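Local coordinates for protein 6-phosphofructokinase isozyme 2 (Escherichia coli, PDB 3UMO) that phosphorylates D-fructose 6-phosphate with ATP to give fructose 1,6-bisphosphate, the first committing step of glycolysis, and works as a homodimer, at residues L7-S12 against R119-Q124; V95-E98 against Q103-F106; E211-N214 against R220-V223. All blocks are in the same frame, centred on the assembly; numbering follows the deposited sequence. Where two conformers were deposited one is given.

Contacts 1 and 3, wholly buried helix packings of the main α/β body, use aliphatic side chains alone, without a hydrogen bond across; contact 2 is mostly buried, with His96 partly exposed. Contact 1 sets helix 115-125 on the end of strand 4-7 and the loop after it; contact 3 sets helix 204-214 on strand 221-224. Contact 2 belongs to the small four-stranded sheet, where backbone hydrogen bonds do the joining and aromatic rings line one face next to the second subunit. Along the chain it is nested inside the loop closed by contact 1, while contact 3 follows both. Contacts 2 and 3 lie on opposite sides of the chain's centre, about 35 Å apart between centres.

Contact 1 of 3, residues L7-S12 against R119-Q124; sequences LTLAPS and RQLEEQ
Leu7 and Leu9 meet Leu121 in a small, buried, wholly apolar contact between the end of a central strand, with the loop after it, and a helix packed over the sheet. The fold is the three-layer α/β sandwich of the ribokinase family. Strand 4-7 lies in the middle of its parallel sheet, next to strands 55-61 and 133-137, and helix 115-125 lies against this sheet. The loop after Leu7 leads to Ser12, a substrate-binding residue at the start of strand 12-19 whose OG is hydrogen-bonded to Asp14.

Leucine suits all three places: its forked tip reaches well beyond the backbone and carries no polar atom that would need a partner in the interior. Leu121 is the one helix residue of 119-124 to enter the contact, and it divides its two methyls between two neighbours. CD1 goes to Leu9 and CD2 to Leu7. The Leu7 side chain leaves the strand toward the helix, with CG anti to the backbone N (chi1 177°). Leu9 starts from a less direct position, yet its CD2 swings over to the helix and crosses the Leu121 side chain at a slant. Leu7 and Leu9 also touch each other, Leu7 CD1 lying 4.1 Å from Leu9 CD2, and so present a joint surface.

Around this core, Ile58 and Pro60 of strand 55-61 and Val83 of strand 80-84 also pack on Leu121, while Leu152 of helix 146-158 touches Leu7. The Leu121 fork fits unevenly: its CD1 comes to 3.8 Å from Leu9 CD2, whereas its CD2 stops 4.4 Å from Leu7 CD1.

Contact 2 of 3, residues V95-E98 against Q103-F106; sequences VHVE and QYRF
Tyr104 lies beside Val95 on one face of the sheet, its CB 4.4 Å from Val95 CB, a closeness set by their pairing across the strands; a β-branched apolar residue suits this buried strand. CG stands anti to the carbonyl carbon (chi1 -70°), which sets the CD2 edge of the ring by Val95 O and Val97. CD2 has Val95 O near the ring plane and Val97 CG2 at 3.8 Å; one atom further, CE2 comes to 3.7 Å from Val97 CG2, the valine approaching obliquely. The ring also packs on Ile22 and on Tyr23 of the second subunit, while OH at the tip makes a weak hydrogen bond to Glu102.

The two strands form an antiparallel β-hairpin. Val95 and Tyr104 are its hydrogen-bonded pair: Val95 N to Tyr104 O, 2.8 Å and nearly straight at 173°, and Tyr104 N to Val95 O, also 2.8 Å. Arg105 and Phe106 continue the sheet into the second subunit through a parallel ladder, consistent with the family's β-clasp dimer.

Phe106 offers its ring edge to Val95, CE1 4.0 Å from CG2, and meets Phe106 of the second subunit. On the other face, Gln103 OE1 bonds to His94 and NE2 to Ser250, beside the potassium site.

Contact 3 of 3, residues E211-N214 against R220-V223; sequences EIVN and RVVV
Val221 places a single methyl, CG2, against two successive residues of the last turn of helix 204-214, and that is where the contact is tight. Val221 CG2 lies 3.7 Å from Ile212 CG2 and 3.9 Å from Ile212 CB, so it rests on the β-branch of the isoleucine rather than on its longer arm. The two side chains cross at about a right angle. Val213 approaches differently: it runs past Val221 in the opposite direction, with Val213 CG2 at 3.8 Å from Val221 CG2. With CG1 of Val221 anti to the backbone N (chi1 173°), CG2 is the methyl turned to the helix. Short β-branched residues suit such a seam, since their methyls sit close to the backbone and bring helix and strand near to each other; the CA atoms of Val213 and Val221 are 6.9 Å apart.

The flanks of the same segments are polar. Glu211 and Asn214 lie on the exposed side of the helix, where a charged and an amide side chain are at home, and Glu211 forms a salt bridge with Arg197. Arg220 points away from the helix and pairs with Glu182.

The Val221 side chain is about 4 Å from that of Pro186, an ATP-site residue, but about 12 Å from the nucleotide itself. Arg220 and Val222 both bond through their backbones to Val184, consistent with a β-α-β type connection, here with two helices between strands 183-184 and 221-224. Leu191 of helix 188-195 touches Ile212 and Val223, whereas Val222 faces Met275 and Val276 of helix 272-286.

Contact 1 of 3, residues L7-S12 against R119-Q124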
loop_
_atom_site.group_PDB
_atom_site.type_symbol
_atom_site.label_atom_id
_atom_site.label_comp_id
_atom_site.label_asym_id
_atom_site.label_seq_id
_atom_site.Cartn_x
_atom_site.Cartn_y
_atom_site.Cartn_z
ATOM N N LEU A 7 -36.167 -3.449 -1.888
ATOM C CA LEU A 7 -36.172 -2.493 -0.792
ATOM C C LEU A 7 -34.750 -2.214 -0.339
ATOM O O LEU A 7 -34.010 -3.141 0.012
ATOM C CB LEU A 7 -37.005 -3.020 0.380
ATOM C CG LEU A 7 -37.009 -2.112 1.609
ATOM C CD1 LEU A 7 -37.644 -0.772 1.273
ATOM C CD2 LEU A 7 -37.736 -2.783 2.772
ATOM N N THR A 8 -34.365 -0.939 -0.355
ATOM C CA THR A 8 -33.020 -0.525 0.042
ATOM C C THR A 8 -33.134 0.518 1.134
ATOM O O THR A 8 -33.392 1.688 0.852
ATOM C CB THR A 8 -32.251 0.093 -1.137
ATOM O OG1 THR A 8 -32.274 -0.815 -2.237
ATOM C CG2 THR A 8 -30.795 0.369 -0.754
ATOM N N LEU A 9 -32.965 0.099 2.386
ATOM C CA LEU A 9 -33.104 1.032 3.494
ATOM C C LEU A 9 -31.913 1.973 3.584
ATOM O O LEU A 9 -32.021 3.071 4.136
ATOM C CB LEU A 9 -33.306 0.286 4.814
ATOM C CG LEU A 9 -34.586 -0.541 4.911
ATOM C CD1 LEU A 9 -34.586 -1.353 6.198
ATOM C CD2 LEU A 9 -35.824 0.349 4.817
ATOM N N ALA A 10 -30.783 1.551 3.018
ATOM C CA ALA A 10 -29.586 2.388 2.993
ATOM C C ALA A 10 -29.053 2.565 1.579
ATOM O O ALA A 10 -28.038 1.967 1.216
ATOM C CB ALA A 10 -28.499 1.800 3.890
ATOM N N PRO A 11 -29.739 3.382 0.767
ATOM C CA PRO A 11 -29.224 3.651 -0.580
ATOM C C PRO A 11 -28.058 4.632 -0.542
ATOM O O PRO A 11 -27.758 5.220 0.498
ATOM C CB PRO A 11 -30.413 4.306 -1.278
ATOM C CG PRO A 11 -31.169 4.967 -0.187
ATOM C CD PRO A 11 -31.016 4.071 1.020
ATOM N N SER A 12 -27.411 4.823 -1.682
ATOM C CA SER A 12 -26.377 5.840 -1.759
ATOM C C SER A 12 -26.249 6.412 -3.158
ATOM O O SER A 12 -26.658 5.784 -4.140
ATOM C CB SER A 12 -25.026 5.287 -1.287
ATOM O OG SER A 12 -24.618 4.184 -2.070
ATOM N N ARG A 119 -41.981 3.962 8.703
ATOM C CA ARG A 119 -43.387 3.597 8.561
ATOM C C ARG A 119 -43.907 3.937 7.162
ATOM O O ARG A 119 -44.761 3.233 6.623
ATOM C CB ARG A 119 -44.246 4.269 9.637
ATOM C CG ARG A 119 -44.188 3.575 10.995
ATOM C CD ARG A 119 -45.134 4.231 11.997
ATOM N NE ARG A 119 -44.654 5.554 12.388
ATOM C CZ ARG A 119 -43.995 5.805 13.515
ATOM N NH1 ARG A 119 -43.763 4.828 14.384
ATOM N NH2 ARG A 119 -43.594 7.042 13.783
ATOM N N GLN A 120 -43.392 5.017 6.579
ATOM C CA GLN A 120 -43.750 5.374 5.207
ATOM C C GLN A 120 -43.251 4.333 4.219
ATOM O O GLN A 120 -43.928 4.013 3.236
ATOM C CB GLN A 120 -43.179 6.739 4.832
ATOM C CG GLN A 120 -43.914 7.908 5.465
ATOM C CD GLN A 120 -43.342 9.234 5.033
ATOM O OE1 GLN A 120 -43.317 9.551 3.843
ATOM N NE2 GLN A 120 -42.860 10.014 5.996
ATOM N N LEU A 121 -42.058 3.812 4.482
ATOM C CA LEU A 121 -41.478 2.773 3.640
ATOM C C LEU A 121 -42.280 1.488 3.796
ATOM O O LEU A 121 -42.562 0.793 2.819
ATOM C CB LEU A 121 -40.011 2.549 4.004
ATOM C CG LEU A 121 -39.055 3.634 3.503
ATOM C CD1 LEU A 121 -37.747 3.616 4.275
ATOM C CD2 LEU A 121 -38.784 3.455 2.015
ATOM N N GLU A 122 -42.654 1.190 5.035
ATOM C CA GLU A 122 -43.492 0.038 5.344
ATOM C C GLU A 122 -44.827 0.129 4.597
ATOM O O GLU A 122 -45.323 -0.868 4.071
ATOM C CB GLU A 122 -43.729 -0.023 6.855
ATOM C CG GLU A 122 -43.980 -1.405 7.423
ATOM C CD GLU A 122 -43.724 -1.458 8.922
ATOM O OE1 GLU A 122 -43.281 -0.431 9.487
ATOM O OE2 GLU A 122 -43.961 -2.522 9.531
ATOM N N GLU A 123 -45.397 1.331 4.544
ATOM C CA GLU A 123 -46.652 1.562 3.826
ATOM C C GLU A 123 -46.509 1.232 2.340
ATOM O O GLU A 123 -47.407 0.628 1.745
ATOM C CB GLU A 123 -47.129 3.008 4.016
ATOM C CG GLU A 123 -48.484 3.307 3.405
ATOM C CD GLU A 123 -48.979 4.702 3.740
ATOM O OE1 GLU A 123 -48.137 5.591 3.995
ATOM O OE2 GLU A 123 -50.209 4.904 3.752
ATOM N N GLN A 124 -45.378 1.617 1.753
ATOM C CA GLN A 124 -45.102 1.313 0.349
ATOM C C GLN A 124 -45.050 -0.194 0.114
ATOM O O GLN A 124 -45.626 -0.706 -0.845
ATOM C CB GLN A 124 -43.784 1.953 -0.105
ATOM C CG GLN A 124 -43.873 3.453 -0.374
ATOM C CD GLN A 124 -44.952 3.809 -1.385
ATOM O OE1 GLN A 124 -45.812 4.649 -1.119
ATOM N NE2 GLN A 124 -44.910 3.172 -2.551
#

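Contact 2 of 3, residues V95-E98 against Q103-F106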
loop_
_atom_site.group_PDB
_atom_site.type_symbol
_atom_site.label_atom_id
_atom_site.label_comp_id
_atom_site.label_asym_id
_atom_site.label_seq_id
_atom_site.Cartn_x
_atom_site.Cartn_y
_atom_site.Cartn_z
ATOM N N VAL A 95 -12.567 4.630 -5.948
ATOM C CA VAL A 95 -11.382 5.268 -6.516
ATOM C C VAL A 95 -10.592 4.312 -7.398
ATOM O O VAL A 95 -10.125 3.269 -6.935
ATOM C CB VAL A 95 -10.435 5.785 -5.414
ATOM C CG1 VAL A 95 -9.249 6.531 -6.035
ATOM C CG2 VAL A 95 -11.178 6.670 -4.436
ATOM N N HIS A 96 -10.428 4.670 -8.667
ATOM C CA HIS A 96 -9.563 3.899 -9.550
ATOM C C HIS A 96 -8.163 4.509 -9.567
ATOM O O HIS A 96 -8.010 5.708 -9.795
ATOM C CB HIS A 96 -10.116 3.878 -10.967
ATOM C CG HIS A 96 -9.280 3.078 -11.914
ATOM N ND1 HIS A 96 -9.431 1.715 -12.059
ATOM C CD2 HIS A 96 -8.262 3.435 -12.728
ATOM C CE1 HIS A 96 -8.553 1.272 -12.947
ATOM N NE2 HIS A 96 -7.830 2.299 -13.362
ATOM N N VAL A 97 -7.144 3.689 -9.313
ATOM C CA VAL A 97 -5.761 4.151 -9.364
ATOM C C VAL A 97 -5.139 3.778 -10.711
ATOM O O VAL A 97 -4.966 2.598 -11.026
ATOM C CB VAL A 97 -4.925 3.591 -8.195
ATOM C CG1 VAL A 97 -3.542 4.209 -8.213
ATOM C CG2 VAL A 97 -5.618 3.874 -6.866
ATOM N N GLU A 98 -4.796 4.790 -11.507
ATOM C CA GLU A 98 -4.328 4.552 -12.872
ATOM C C GLU A 98 -3.030 3.746 -12.947
ATOM O O GLU A 98 -2.892 2.880 -13.810
ATOM C CB GLU A 98 -4.174 5.868 -13.644
ATOM C CG GLU A 98 -4.486 5.757 -15.142
ATOM C CD GLU A 98 -5.971 5.909 -15.449
ATOM O OE1 GLU A 98 -6.728 4.933 -15.260
ATOM O OE2 GLU A 98 -6.382 7.010 -15.876
ATOM N N GLN A 103 -8.727 -0.767 -7.707
ATOM C CA GLN A 103 -9.862 0.045 -7.294
ATOM C C GLN A 103 -10.005 -0.025 -5.786
ATOM O O GLN A 103 -9.796 -1.078 -5.187
ATOM C CB GLN A 103 -11.154 -0.413 -7.969
ATOM C CG GLN A 103 -11.512 -1.869 -7.702
ATOM C CD GLN A 103 -12.692 -2.330 -8.525
ATOM O OE1 GLN A 103 -13.591 -1.546 -8.836
ATOM N NE2 GLN A 103 -12.699 -3.611 -8.884
ATOM N N TYR A 104 -10.343 1.107 -5.185
ATOM C CA TYR A 104 -10.533 1.194 -3.744
ATOM C C TYR A 104 -11.952 1.630 -3.463
ATOM O O TYR A 104 -12.476 2.534 -4.110
ATOM C CB TYR A 104 -9.521 2.162 -3.134
ATOM C CG TYR A 104 -8.110 1.613 -3.157
ATOM C CD1 TYR A 104 -7.579 0.957 -2.049
ATOM C CD2 TYR A 104 -7.322 1.720 -4.299
ATOM C CE1 TYR A 104 -6.303 0.442 -2.070
ATOM C CE2 TYR A 104 -6.038 1.205 -4.329
ATOM C CZ TYR A 104 -5.536 0.565 -3.214
ATOM O OH TYR A 104 -4.259 0.057 -3.248
ATOM N N ARG A 105 -12.580 0.994 -2.483
ATOM C CA ARG A 105 -14.004 1.191 -2.271
ATOM C C ARG A 105 -14.264 1.557 -0.829
ATOM O O ARG A 105 -14.130 0.723 0.059
ATOM C CB ARG A 105 -14.756 -0.088 -2.631
ATOM C CG ARG A 105 -14.542 -0.530 -4.074
ATOM C CD ARG A 105 -14.848 -2.011 -4.232
ATOM N NE ARG A 105 -16.268 -2.293 -4.051
ATOM C CZ ARG A 105 -16.783 -3.512 -3.888
ATOM N NH1 ARG A 105 -16.001 -4.583 -3.868
ATOM N NH2 ARG A 105 -18.090 -3.658 -3.736
ATOM N N PHE A 106 -14.633 2.808 -0.594
ATOM C CA PHE A 106 -14.878 3.268 0.767
ATOM C C PHE A 106 -16.373 3.318 1.016
ATOM O O PHE A 106 -17.091 4.121 0.416
ATOM C CB PHE A 106 -14.203 4.623 0.988
ATOM C CG PHE A 106 -12.732 4.592 0.703
ATOM C CD1 PHE A 106 -12.248 4.910 -0.560
ATOM C CD2 PHE A 106 -11.831 4.178 1.673
ATOM C CE1 PHE A 106 -10.892 4.848 -0.845
ATOM C CE2 PHE A 106 -10.468 4.117 1.400
ATOM C CZ PHE A 106 -9.997 4.454 0.135
#

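Contact 3 of 3, residues E211-N214 against R220-V223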
loop_
_atom_site.group_PDB
_atom_site.type_symbol
_atom_site.label_atom_id
_atom_site.label_comp_id
_atom_site.label_asym_id
_atom_site.label_seq_id
_atom_site.Cartn_x
_atom_site.Cartn_y
_atom_site.Cartn_z
ATOM N N GLU A 211 -29.156 -26.364 8.169
ATOM C CA GLU A 211 -29.665 -26.040 9.501
ATOM C C GLU A 211 -30.722 -24.938 9.417
ATOM O O GLU A 211 -31.760 -24.994 10.088
ATOM C CB GLU A 211 -28.495 -25.588 10.379
ATOM C CG GLU A 211 -28.772 -25.486 11.865
ATOM C CD GLU A 211 -27.596 -24.889 12.628
ATOM O OE1 GLU A 211 -26.435 -25.230 12.311
ATOM O OE2 GLU A 211 -27.838 -24.065 13.537
ATOM N N ILE A 212 -30.453 -23.939 8.583
ATOM C CA ILE A 212 -31.377 -22.822 8.387
ATOM C C ILE A 212 -32.668 -23.271 7.697
ATOM O O ILE A 212 -33.761 -22.822 8.049
ATOM C CB ILE A 212 -30.708 -21.699 7.575
ATOM C CG1 ILE A 212 -29.516 -21.136 8.350
ATOM C CG2 ILE A 212 -31.704 -20.592 7.250
ATOM C CD1 ILE A 212 -28.637 -20.220 7.522
ATOM N N VAL A 213 -32.539 -24.151 6.709
ATOM C CA VAL A 213 -33.710 -24.676 6.020
ATOM C C VAL A 213 -34.520 -25.549 6.973
ATOM O O VAL A 213 -35.726 -25.356 7.122
ATOM C CB VAL A 213 -33.323 -25.475 4.763
ATOM C CG1 VAL A 213 -34.554 -26.116 4.131
ATOM C CG2 VAL A 213 -32.618 -24.565 3.763
ATOM N N ASN A 214 -33.845 -26.488 7.630
ATOM C CA ASN A 214 -34.495 -27.379 8.589
ATOM C C ASN A 214 -35.216 -26.651 9.725
ATOM O O ASN A 214 -36.272 -27.098 10.185
ATOM C CB ASN A 214 -33.491 -28.387 9.162
ATOM C CG ASN A 214 -33.038 -29.413 8.136
ATOM O OD1 ASN A 214 -33.648 -29.561 7.074
ATOM N ND2 ASN A 214 -31.967 -30.135 8.455
ATOM N N ARG A 220 -35.247 -21.551 1.029
ATOM C CA ARG A 220 -34.060 -21.783 0.225
ATOM C C ARG A 220 -32.905 -20.953 0.760
ATOM O O ARG A 220 -33.072 -19.776 1.083
ATOM C CB ARG A 220 -34.326 -21.393 -1.226
ATOM C CG ARG A 220 -35.597 -21.993 -1.815
ATOM C CD ARG A 220 -35.917 -21.353 -3.160
ATOM N NE ARG A 220 -37.233 -21.757 -3.650
ATOM C CZ ARG A 220 -38.379 -21.218 -3.248
ATOM N NH1 ARG A 220 -38.382 -20.248 -2.340
ATOM N NH2 ARG A 220 -39.527 -21.651 -3.749
ATOM N N VAL A 221 -31.736 -21.575 0.854
ATOM C CA VAL A 221 -30.527 -20.877 1.255
ATOM C C VAL A 221 -29.505 -21.071 0.151
ATOM O O VAL A 221 -29.172 -22.203 -0.212
ATOM C CB VAL A 221 -29.958 -21.420 2.582
ATOM C CG1 VAL A 221 -28.596 -20.784 2.881
ATOM C CG2 VAL A 221 -30.932 -21.161 3.719
ATOM N N VAL A 222 -29.031 -19.974 -0.413
ATOM C CA VAL A 222 -27.955 -20.072 -1.379
ATOM C C VAL A 222 -26.732 -19.402 -0.783
ATOM O O VAL A 222 -26.703 -18.183 -0.626
ATOM C CB VAL A 222 -28.336 -19.427 -2.727
ATOM C CG1 VAL A 222 -27.155 -19.474 -3.701
ATOM C CG2 VAL A 222 -29.539 -20.147 -3.319
ATOM N N VAL A 223 -25.735 -20.203 -0.424
ATOM C CA VAL A 223 -24.497 -19.650 0.094
ATOM C C VAL A 223 -23.581 -19.349 -1.083
ATOM O O VAL A 223 -23.130 -20.256 -1.784
ATOM C CB VAL A 223 -23.779 -20.617 1.039
ATOM C CG1 VAL A 223 -22.600 -19.906 1.702
ATOM C CG2 VAL A 223 -24.744 -21.145 2.091
#